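Local coordinates for protein globin II, extracellular (Lumbricus terrestris, PDB 1X9F) that probably carries oxygen as a haem-bearing globin subunit of the giant extracellular haemoglobin (erythrocruorin) of the earthworm, here with carbon monoxide bound, at residues B[36-39]-B[43-46]; B[74-79]-B[128-133]; B[107-112]-B[136-141]. All blocks are in the same frame, centred on the assembly; numbering follows the deposited sequence.

Interaction 1 of 3, residues B[36-39]-B[43-46]; sequences ATFA and ESRS
Phe38, near the end of the globin B helix (helix 23-40), turns its ring into the corner that follows and meets Arg45 and Ser44 there. The case illustrates how one aromatic ring can use its face and its edge for different neighbours at a helix-to-loop corner. The face receives the aliphatic part of Arg45. Arg45 CG sits 4.2 Å from the centroid of the Phe38 ring and only 3° off the ring normal, a CH-pi contact over the centre of the ring. Beyond it the arginine chain runs extended across the phenyl group at about a right angle, bringing its planar end to the CB side of the ring. There Arg45 CZ comes 3.7 Å from Phe38 CD1, and Arg45 NH1 reaches 3.6 Å from Phe38 CB, with ring and guanidinium planes 33° apart. The guanidinium lies past the ring's rim, with Phe38 CD1 under the centre of its face, and its NE is bonded to Gly53 O. The hydroxyl of Ser44 packs at the edge. Ser44 OG, set between its own backbone N and carbonyl carbon (chi1 68°), hydrogen-bonds back to Val41 O, and Ser44 also touches the haem. The corner thus reaches the haem pocket without any hydrogen bond between 36-39 and 43-46. At the rim of the ring, Ser44 OG lies in the ring plane, 3.4 Å from Phe38 CD2.

Interaction 2 of 3, residues B[74-79]-B[128-133]; sequences IAISTL and EAWDAC
Leu79 and Cys133 form the closer half of a contact between the end of the globin E helix (helix 59-77) with its following turn and the H helix (helix 127-142). Leu79 CD1 touches the cysteine with one methyl, lying 4.0 Å from Cys133 SG and equally near Cys133 CB. Cys133 SG stands beside its backbone N, opposite the carbonyl carbon (chi1 -75°), which keeps the sulfur against that methyl. It is joined to Cys4 SG in a disulfide, and Leu79 packs on Cys4 as well, so the leucine lies against both cysteines of the bridge. The second half is looser. Ile76 CD1 approaches Trp130 CZ3 at 4.2 Å, the two side chains crossing at about a right angle, and the meeting is little more than this methyl against one corner of the six-membered ring. The indole has other neighbours, its NE1 bonded to Glu15 OE2 and its rings packed among helices 6-20 and 103-121. On the side turned from helix 127-142, Ile74 O accepts Ser77 OG at 2.9 Å and Thr78 OG1 at 3.0 Å, the hydroxyls arriving from opposite faces of the carbonyl plane, and Ile74, Ser77 and Thr78 pack there against the neighbouring Globin III chain. The whole is E-to-H packing of the globin fold, supplemented by the disulfide from N-terminal segment to H helix known from annelid extracellular globins.

Interaction 3 of 3, residues B[107-112]-B[136-141]; sequences DAFKTA and HIEDGI. With HEM (protoporphyrin IX containing Fe), chain O.
Glu138 of the globin H helix (helix 127-142) reaches across to Phe109 and Lys110 of the G helix (helix 103-121), and on the way it lines the haem pocket. The glutamate is worth following from its base. At CB the chain turns with CG anti to the carbonyl carbon (chi1 -69°) and then stays extended, so that its carboxylate arrives at helix 103-121. CG lies 3.5 Å from haem CBB, the end of a vinyl group. CD stays near that carbon and comes within 4.2 Å of Lys110 CB. At the carboxylate the two oxygens part company: OE1 is 3.6 Å from haem CBB and approaches the Phe109 ring edge, 3.8 Å from CD1 and near the ring plane, while OE2 rests 3.6 Å from Lys110 CB. No hydrogen bond or salt bridge joins the carboxylate to 107-112. The lysine contributes its methylenes here; its chain bends at chi3 (79°) and carries NZ off to salt bridges with Asp131 and Asp135, 5.6 Å from Glu138 OE2. Ile141, one turn on, adds a methyl to the same vinyl. Phe109 also lines the pocket, with the haem CHC over one face of its ring and CE1 3.5 Å from haem CBB.

How the interactions relate
Along the chain, interaction 1 closes before the other two open, whereas interactions 2 and 3 interleave and share helix 127-142. Interactions 1 and 2 lie on opposite sides of the chain's centre, their own centres 23 Å apart, and do not touch. Interaction 3 touches both others, its centre 14 Å from that of interaction 1 and 10 Å from that of interaction 2. Towards the first, Thr37 OG1 packs 3.3 Å from Phe109 CD2; towards the second, Ile137 meets Ala75, Ile76 and Leu79, and the salt bridge from Lys110 NZ to Asp131 OD1 (2.7 Å) is a direct polar link. The B-helix corner, the haem pocket and the disulfide region thus belong to one globin domain, with interaction 3 adjoining the other two.

Interaction 1 of 3, residues B[36-39]-B[43-46]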
loop_
_atom_site.group_PDB
_atom_site.type_symbol
_atom_site.label_atom_id
_atom_site.label_comp_id
_atom_site.label_asym_id
_atom_site.label_seq_id
_atom_site.Cartn_x
_atom_site.Cartn_y
_atom_site.Cartn_z
ATOM N N ALA B 36 -49.124 0.756 -1.966
ATOM C CA ALA B 36 -49.581 -0.135 -3.018
ATOM C C ALA B 36 -50.780 -0.948 -2.529
ATOM O O ALA B 36 -51.723 -1.171 -3.288
ATOM C CB ALA B 36 -48.455 -1.038 -3.488
ATOM N N THR B 37 -50.747 -1.376 -1.266
ATOM C CA THR B 37 -51.877 -2.089 -0.666
ATOM C C THR B 37 -53.123 -1.205 -0.669
ATOM O O THR B 37 -54.174 -1.611 -1.170
ATOM C CB THR B 37 -51.548 -2.540 0.781
ATOM O OG1 THR B 37 -50.406 -3.407 0.770
ATOM C CG2 THR B 37 -52.657 -3.431 1.344
ATOM N N PHE B 38 -52.990 0.001 -0.111
ATOM C CA PHE B 38 -54.106 0.941 -0.025
ATOM C C PHE B 38 -54.634 1.339 -1.401
ATOM O O PHE B 38 -55.838 1.491 -1.568
ATOM C CB PHE B 38 -53.750 2.203 0.778
ATOM C CG PHE B 38 -53.443 1.951 2.233
ATOM C CD1 PHE B 38 -52.585 2.799 2.922
ATOM C CD2 PHE B 38 -54.003 0.870 2.913
ATOM C CE1 PHE B 38 -52.294 2.582 4.260
ATOM C CE2 PHE B 38 -53.711 0.644 4.249
ATOM C CZ PHE B 38 -52.857 1.501 4.925
ATOM N N ALA B 39 -53.749 1.516 -2.381
ATOM C CA ALA B 39 -54.188 1.844 -3.743
ATOM C C ALA B 39 -55.112 0.759 -4.292
ATOM O O ALA B 39 -56.037 1.038 -5.059
ATOM C CB ALA B 39 -52.989 2.037 -4.668
ATOM N N GLU B 43 -60.347 0.479 1.189
ATOM C CA GLU B 43 -61.155 0.127 2.358
ATOM C C GLU B 43 -60.315 -0.267 3.560
ATOM O O GLU B 43 -60.685 0.009 4.704
ATOM C CB GLU B 43 -62.072 -1.047 2.022
ATOM C CG GLU B 43 -62.968 -0.820 0.820
ATOM C CD GLU B 43 -64.098 0.147 1.116
ATOM O OE1 GLU B 43 -63.845 1.241 1.675
ATOM O OE2 GLU B 43 -65.255 -0.187 0.782
ATOM N N SER B 44 -59.190 -0.925 3.289
ATOM C CA SER B 44 -58.369 -1.534 4.336
ATOM C C SER B 44 -57.719 -0.494 5.232
ATOM O O SER B 44 -57.332 -0.786 6.362
ATOM C CB SER B 44 -57.288 -2.413 3.711
ATOM O OG SER B 44 -56.345 -1.621 3.005
ATOM N N ARG B 45 -57.611 0.718 4.707
ATOM C CA ARG B 45 -56.998 1.841 5.388
ATOM C C ARG B 45 -57.593 2.101 6.768
ATOM O O ARG B 45 -56.860 2.362 7.723
ATOM C CB ARG B 45 -57.192 3.069 4.518
ATOM C CG ARG B 45 -56.264 4.190 4.778
ATOM C CD ARG B 45 -56.129 5.066 3.570
ATOM N NE ARG B 45 -54.893 5.816 3.650
ATOM C CZ ARG B 45 -54.121 6.107 2.620
ATOM N NH1 ARG B 45 -54.432 5.713 1.387
ATOM N NH2 ARG B 45 -53.008 6.798 2.830
ATOM N N SER B 46 -58.920 2.019 6.861
ATOM C CA SER B 46 -59.659 2.292 8.099
ATOM C C SER B 46 -59.218 1.421 9.276
ATOM O O SER B 46 -59.408 1.787 10.437
ATOM C CB SER B 46 -61.155 2.104 7.864
ATOM O OG SER B 46 -61.443 0.755 7.534
#

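Interaction 2 of 3, residues B[74-79]-B[128-133]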
loop_
_atom_site.group_PDB
_atom_site.type_symbol
_atom_site.label_atom_id
_atom_site.label_comp_id
_atom_site.label_asym_id
_atom_site.label_seq_id
_atom_site.Cartn_x
_atom_site.Cartn_y
_atom_site.Cartn_z
ATOM N N ILE B 74 -38.998 -12.203 9.516
ATOM C CA ILE B 74 -38.853 -13.429 10.305
ATOM C C ILE B 74 -39.377 -14.641 9.531
ATOM O O ILE B 74 -38.716 -15.683 9.472
ATOM C CB ILE B 74 -39.566 -13.317 11.669
ATOM C CG1 ILE B 74 -38.897 -12.235 12.535
ATOM C CG2 ILE B 74 -39.553 -14.678 12.386
ATOM C CD1 ILE B 74 -39.657 -11.876 13.821
ATOM N N ALA B 75 -40.558 -14.477 8.938
ATOM C CA ALA B 75 -41.215 -15.528 8.176
ATOM C C ALA B 75 -40.365 -15.964 6.987
ATOM O O ALA B 75 -40.069 -17.150 6.837
ATOM C CB ALA B 75 -42.595 -15.071 7.719
ATOM N N ILE B 76 -39.953 -15.008 6.156
ATOM C CA ILE B 76 -39.135 -15.330 4.984
ATOM C C ILE B 76 -37.815 -15.976 5.407
ATOM O O ILE B 76 -37.380 -16.967 4.812
ATOM C CB ILE B 76 -38.884 -14.072 4.119
ATOM C CG1 ILE B 76 -40.184 -13.632 3.433
ATOM C CG2 ILE B 76 -37.788 -14.339 3.081
ATOM C CD1 ILE B 76 -40.103 -12.284 2.732
ATOM N N SER B 77 -37.189 -15.430 6.444
ATOM C CA SER B 77 -35.888 -15.925 6.879
ATOM C C SER B 77 -35.938 -17.373 7.361
ATOM O O SER B 77 -34.917 -18.060 7.345
ATOM C CB SER B 77 -35.271 -15.025 7.956
ATOM O OG SER B 77 -35.913 -15.200 9.207
ATOM N N THR B 78 -37.114 -17.833 7.790
ATOM C CA THR B 78 -37.247 -19.210 8.278
ATOM C C THR B 78 -38.130 -20.085 7.402
ATOM O O THR B 78 -38.674 -21.083 7.880
ATOM C CB THR B 78 -37.758 -19.266 9.737
ATOM O OG1 THR B 78 -39.056 -18.660 9.817
ATOM C CG2 THR B 78 -36.894 -18.424 10.660
ATOM N N LEU B 79 -38.275 -19.729 6.128
ATOM C CA LEU B 79 -38.978 -20.604 5.192
ATOM C C LEU B 79 -38.326 -21.980 5.157
ATOM O O LEU B 79 -38.993 -22.987 4.913
ATOM C CB LEU B 79 -39.013 -20.009 3.786
ATOM C CG LEU B 79 -40.032 -18.894 3.559
ATOM C CD1 LEU B 79 -39.771 -18.205 2.235
ATOM C CD2 LEU B 79 -41.464 -19.408 3.627
ATOM N N GLU B 128 -43.361 -15.990 -9.509
ATOM C CA GLU B 128 -44.037 -17.228 -9.159
ATOM C C GLU B 128 -43.546 -17.794 -7.834
ATOM O O GLU B 128 -44.341 -18.333 -7.061
ATOM C CB GLU B 128 -43.889 -18.267 -10.270
ATOM C CG GLU B 128 -44.868 -18.089 -11.419
ATOM C CD GLU B 128 -44.878 -19.275 -12.364
ATOM O OE1 GLU B 128 -43.813 -19.596 -12.938
ATOM O OE2 GLU B 128 -45.956 -19.879 -12.544
ATOM N N ALA B 129 -42.244 -17.674 -7.580
ATOM C CA ALA B 129 -41.646 -18.139 -6.331
ATOM C C ALA B 129 -42.073 -17.251 -5.162
ATOM O O ALA B 129 -42.392 -17.757 -4.079
ATOM C CB ALA B 129 -40.125 -18.186 -6.451
ATOM N N TRP B 130 -42.094 -15.936 -5.378
ATOM C CA TRP B 130 -42.578 -15.004 -4.362
ATOM C C TRP B 130 -44.054 -15.219 -4.058
ATOM O O TRP B 130 -44.437 -15.344 -2.896
ATOM C CB TRP B 130 -42.339 -13.555 -4.782
ATOM C CG TRP B 130 -40.980 -13.054 -4.452
ATOM C CD1 TRP B 130 -39.846 -13.219 -5.193
ATOM C CD2 TRP B 130 -40.599 -12.302 -3.295
ATOM N NE1 TRP B 130 -38.780 -12.616 -4.571
ATOM C CE2 TRP B 130 -39.212 -12.041 -3.405
ATOM C CE3 TRP B 130 -41.287 -11.813 -2.175
ATOM C CZ2 TRP B 130 -38.502 -11.316 -2.439
ATOM C CZ3 TRP B 130 -40.583 -11.093 -1.219
ATOM C CH2 TRP B 130 -39.202 -10.853 -1.358
ATOM N N ASP B 131 -44.872 -15.269 -5.105
ATOM C CA ASP B 131 -46.308 -15.458 -4.946
ATOM C C ASP B 131 -46.610 -16.682 -4.076
ATOM O O ASP B 131 -47.426 -16.619 -3.148
ATOM C CB ASP B 131 -46.966 -15.599 -6.317
ATOM C CG ASP B 131 -48.468 -15.662 -6.234
ATOM O OD1 ASP B 131 -49.083 -14.687 -5.753
ATOM O OD2 ASP B 131 -49.127 -16.647 -6.624
ATOM N N ALA B 132 -45.922 -17.781 -4.371
ATOM C CA ALA B 132 -46.121 -19.033 -3.666
ATOM C C ALA B 132 -45.716 -18.932 -2.198
ATOM O O ALA B 132 -46.421 -19.425 -1.317
ATOM C CB ALA B 132 -45.339 -20.135 -4.353
ATOM N N CYS B 133 -44.577 -18.293 -1.944
ATOM C CA CYS B 133 -44.038 -18.185 -0.596
ATOM C C CYS B 133 -44.763 -17.152 0.264
ATOM O O CYS B 133 -44.908 -17.358 1.468
ATOM C CB CYS B 133 -42.527 -17.930 -0.644
ATOM S SG CYS B 133 -41.587 -19.421 -1.074
#

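Interaction 3 of 3, residues B[107-112]-B[136-141]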
loop_
_atom_site.group_PDB
_atom_site.type_symbol
_atom_site.label_atom_id
_atom_site.label_comp_id
_atom_site.label_asym_id
_atom_site.label_seq_id
_atom_site.Cartn_x
_atom_site.Cartn_y
_atom_site.Cartn_z
ATOM N N ASP B 107 -54.720 -10.506 0.149
ATOM C CA ASP B 107 -54.511 -10.649 -1.274
ATOM C C ASP B 107 -53.867 -9.411 -1.901
ATOM O O ASP B 107 -52.915 -9.537 -2.674
ATOM C CB ASP B 107 -55.825 -10.984 -1.972
ATOM C CG ASP B 107 -55.611 -11.523 -3.364
ATOM O OD1 ASP B 107 -55.171 -12.686 -3.486
ATOM O OD2 ASP B 107 -55.851 -10.859 -4.396
ATOM N N ALA B 108 -54.380 -8.228 -1.571
ATOM C CA ALA B 108 -53.799 -6.981 -2.072
ATOM C C ALA B 108 -52.382 -6.770 -1.541
ATOM O O ALA B 108 -51.492 -6.326 -2.274
ATOM C CB ALA B 108 -54.682 -5.805 -1.716
ATOM N N PHE B 109 -52.187 -7.099 -0.268
ATOM C CA PHE B 109 -50.888 -6.986 0.362
ATOM C C PHE B 109 -49.863 -7.803 -0.405
ATOM O O PHE B 109 -48.782 -7.304 -0.731
ATOM C CB PHE B 109 -50.959 -7.455 1.812
ATOM C CG PHE B 109 -49.756 -7.086 2.621
ATOM C CD1 PHE B 109 -48.867 -8.057 3.052
ATOM C CD2 PHE B 109 -49.508 -5.759 2.951
ATOM C CE1 PHE B 109 -47.751 -7.711 3.805
ATOM C CE2 PHE B 109 -48.398 -5.409 3.697
ATOM C CZ PHE B 109 -47.516 -6.384 4.125
ATOM N N LYS B 110 -50.211 -9.048 -0.708
ATOM C CA LYS B 110 -49.330 -9.922 -1.462
ATOM C C LYS B 110 -48.962 -9.317 -2.816
ATOM O O LYS B 110 -47.798 -9.362 -3.220
ATOM C CB LYS B 110 -49.979 -11.288 -1.655
ATOM C CG LYS B 110 -49.138 -12.249 -2.471
ATOM C CD LYS B 110 -49.781 -13.611 -2.561
ATOM C CE LYS B 110 -50.897 -13.624 -3.599
ATOM N NZ LYS B 110 -51.149 -15.022 -4.054
ATOM N N THR B 111 -49.954 -8.759 -3.509
ATOM C CA THR B 111 -49.734 -8.130 -4.809
ATOM C C THR B 111 -48.778 -6.964 -4.656
ATOM O O THR B 111 -47.890 -6.761 -5.485
ATOM C CB THR B 111 -51.077 -7.642 -5.384
ATOM O OG1 THR B 111 -51.944 -8.768 -5.578
ATOM C CG2 THR B 111 -50.910 -7.085 -6.796
ATOM N N ALA B 112 -48.975 -6.207 -3.582
ATOM C CA ALA B 112 -48.173 -5.035 -3.297
ATOM C C ALA B 112 -46.719 -5.413 -3.021
ATOM O O ALA B 112 -45.809 -4.828 -3.616
ATOM C CB ALA B 112 -48.769 -4.261 -2.131
ATOM N N HIS B 136 -47.960 -18.950 1.308
ATOM C CA HIS B 136 -47.652 -19.863 2.390
ATOM C C HIS B 136 -47.574 -19.134 3.721
ATOM O O HIS B 136 -48.018 -19.653 4.745
ATOM C CB HIS B 136 -46.335 -20.591 2.138
ATOM C CG HIS B 136 -46.012 -21.590 3.199
ATOM N ND1 HIS B 136 -46.914 -22.553 3.594
ATOM C CD2 HIS B 136 -44.910 -21.769 3.962
ATOM C CE1 HIS B 136 -46.382 -23.286 4.554
ATOM N NE2 HIS B 136 -45.163 -22.837 4.791
ATOM N N ILE B 137 -47.005 -17.934 3.702
ATOM C CA ILE B 137 -46.827 -17.166 4.927
ATOM C C ILE B 137 -48.170 -16.623 5.414
ATOM O O ILE B 137 -48.484 -16.694 6.606
ATOM C CB ILE B 137 -45.762 -16.057 4.721
ATOM C CG1 ILE B 137 -44.359 -16.680 4.702
ATOM C CG2 ILE B 137 -45.858 -14.990 5.811
ATOM C CD1 ILE B 137 -43.297 -15.827 4.026
ATOM N N GLU B 138 -48.964 -16.109 4.478
ATOM C CA GLU B 138 -50.278 -15.570 4.801
ATOM C C GLU B 138 -51.277 -16.638 5.269
ATOM O O GLU B 138 -52.117 -16.353 6.124
ATOM C CB GLU B 138 -50.830 -14.744 3.633
ATOM C CG GLU B 138 -50.082 -13.435 3.406
ATOM C CD GLU B 138 -50.636 -12.610 2.258
ATOM O OE1 GLU B 138 -50.652 -11.365 2.383
ATOM O OE2 GLU B 138 -51.050 -13.196 1.232
ATOM N N ASP B 139 -51.180 -17.857 4.736
ATOM C CA ASP B 139 -52.029 -18.956 5.215
ATOM C C ASP B 139 -51.889 -19.156 6.721
ATOM O O ASP B 139 -52.861 -19.495 7.395
ATOM C CB ASP B 139 -51.712 -20.276 4.497
ATOM C CG ASP B 139 -52.283 -20.331 3.089
ATOM O OD1 ASP B 139 -53.230 -19.574 2.780
ATOM O OD2 ASP B 139 -51.847 -21.117 2.221
ATOM N N GLY B 140 -50.678 -18.954 7.236
ATOM C CA GLY B 140 -50.407 -19.101 8.660
ATOM C C GLY B 140 -50.867 -17.929 9.514
ATOM O O GLY B 140 -51.025 -18.077 10.725
ATOM N N ILE B 141 -51.075 -16.765 8.901
ATOM C CA ILE B 141 -51.516 -15.586 9.652
ATOM C C ILE B 141 -53.043 -15.554 9.706
ATOM O O ILE B 141 -53.645 -15.215 10.730
ATOM C CB ILE B 141 -50.935 -14.283 9.031
ATOM C CG1 ILE B 141 -49.400 -14.310 9.063
ATOM C CG2 ILE B 141 -51.465 -13.042 9.765
ATOM C CD1 ILE B 141 -48.733 -13.472 7.971
HETATM C CHA HEM O . -50.158 -5.466 13.093
HETATM C CHB HEM O . -47.518 -8.596 10.430
HETATM C CHC HEM O . -50.880 -8.452 6.881
HETATM C CHD HEM O . -53.645 -5.505 9.656
HETATM C C1A HEM O . -49.049 -6.309 12.620
HETATM C C2A HEM O . -47.902 -6.452 13.396
HETATM C C3A HEM O . -47.064 -7.381 12.637
HETATM C C4A HEM O . -47.929 -7.666 11.474
HETATM C CMA HEM O . -45.688 -7.906 12.967
HETATM C CAA HEM O . -47.548 -5.762 14.689
HETATM C CBA HEM O . -47.921 -6.554 15.926
HETATM C CGA HEM O . -47.590 -5.661 17.098
HETATM O O1A HEM O . -46.396 -5.549 17.460
HETATM O O2A HEM O . -48.526 -5.054 17.658
HETATM C C1B HEM O . -48.239 -8.823 9.181
HETATM C C2B HEM O . -47.685 -9.616 8.200
HETATM C C3B HEM O . -48.641 -9.564 7.241
HETATM C C4B HEM O . -49.686 -8.771 7.659
HETATM C CMB HEM O . -46.368 -10.350 8.189
HETATM C CAB HEM O . -48.455 -10.221 6.096
HETATM C CBB HEM O . -48.185 -10.928 5.017
HETATM C C1C HEM O . -51.947 -7.553 7.339
HETATM C C2C HEM O . -53.004 -7.257 6.500
HETATM C C3C HEM O . -53.783 -6.434 7.278
HETATM C C4C HEM O . -53.138 -6.288 8.508
HETATM C CMC HEM O . -53.208 -7.768 5.094
HETATM C CAC HEM O . -55.070 -5.831 6.838
HETATM C CBC HEM O . -55.090 -5.082 5.725
HETATM C C1D HEM O . -52.911 -5.231 10.910
HETATM C C2D HEM O . -53.407 -4.344 11.864
HETATM C C3D HEM O . -52.450 -4.296 12.852
HETATM C C4D HEM O . -51.408 -5.221 12.364
HETATM C CMD HEM O . -54.719 -3.597 11.823
HETATM C CAD HEM O . -52.473 -3.517 14.142
HETATM C CBD HEM O . -52.210 -2.040 13.901
HETATM C CGD HEM O . -52.197 -1.373 15.253
HETATM O O1D HEM O . -51.321 -1.692 16.086
HETATM O O2D HEM O . -53.076 -0.524 15.496
HETATM N NA HEM O . -49.138 -7.060 11.476
HETATM N NB HEM O . -49.455 -8.290 8.902
HETATM N NC HEM O . -51.992 -7.011 8.585
HETATM N ND HEM O . -51.694 -5.777 11.169
HETATM FE FE HEM O . -50.605 -7.090 10.068
#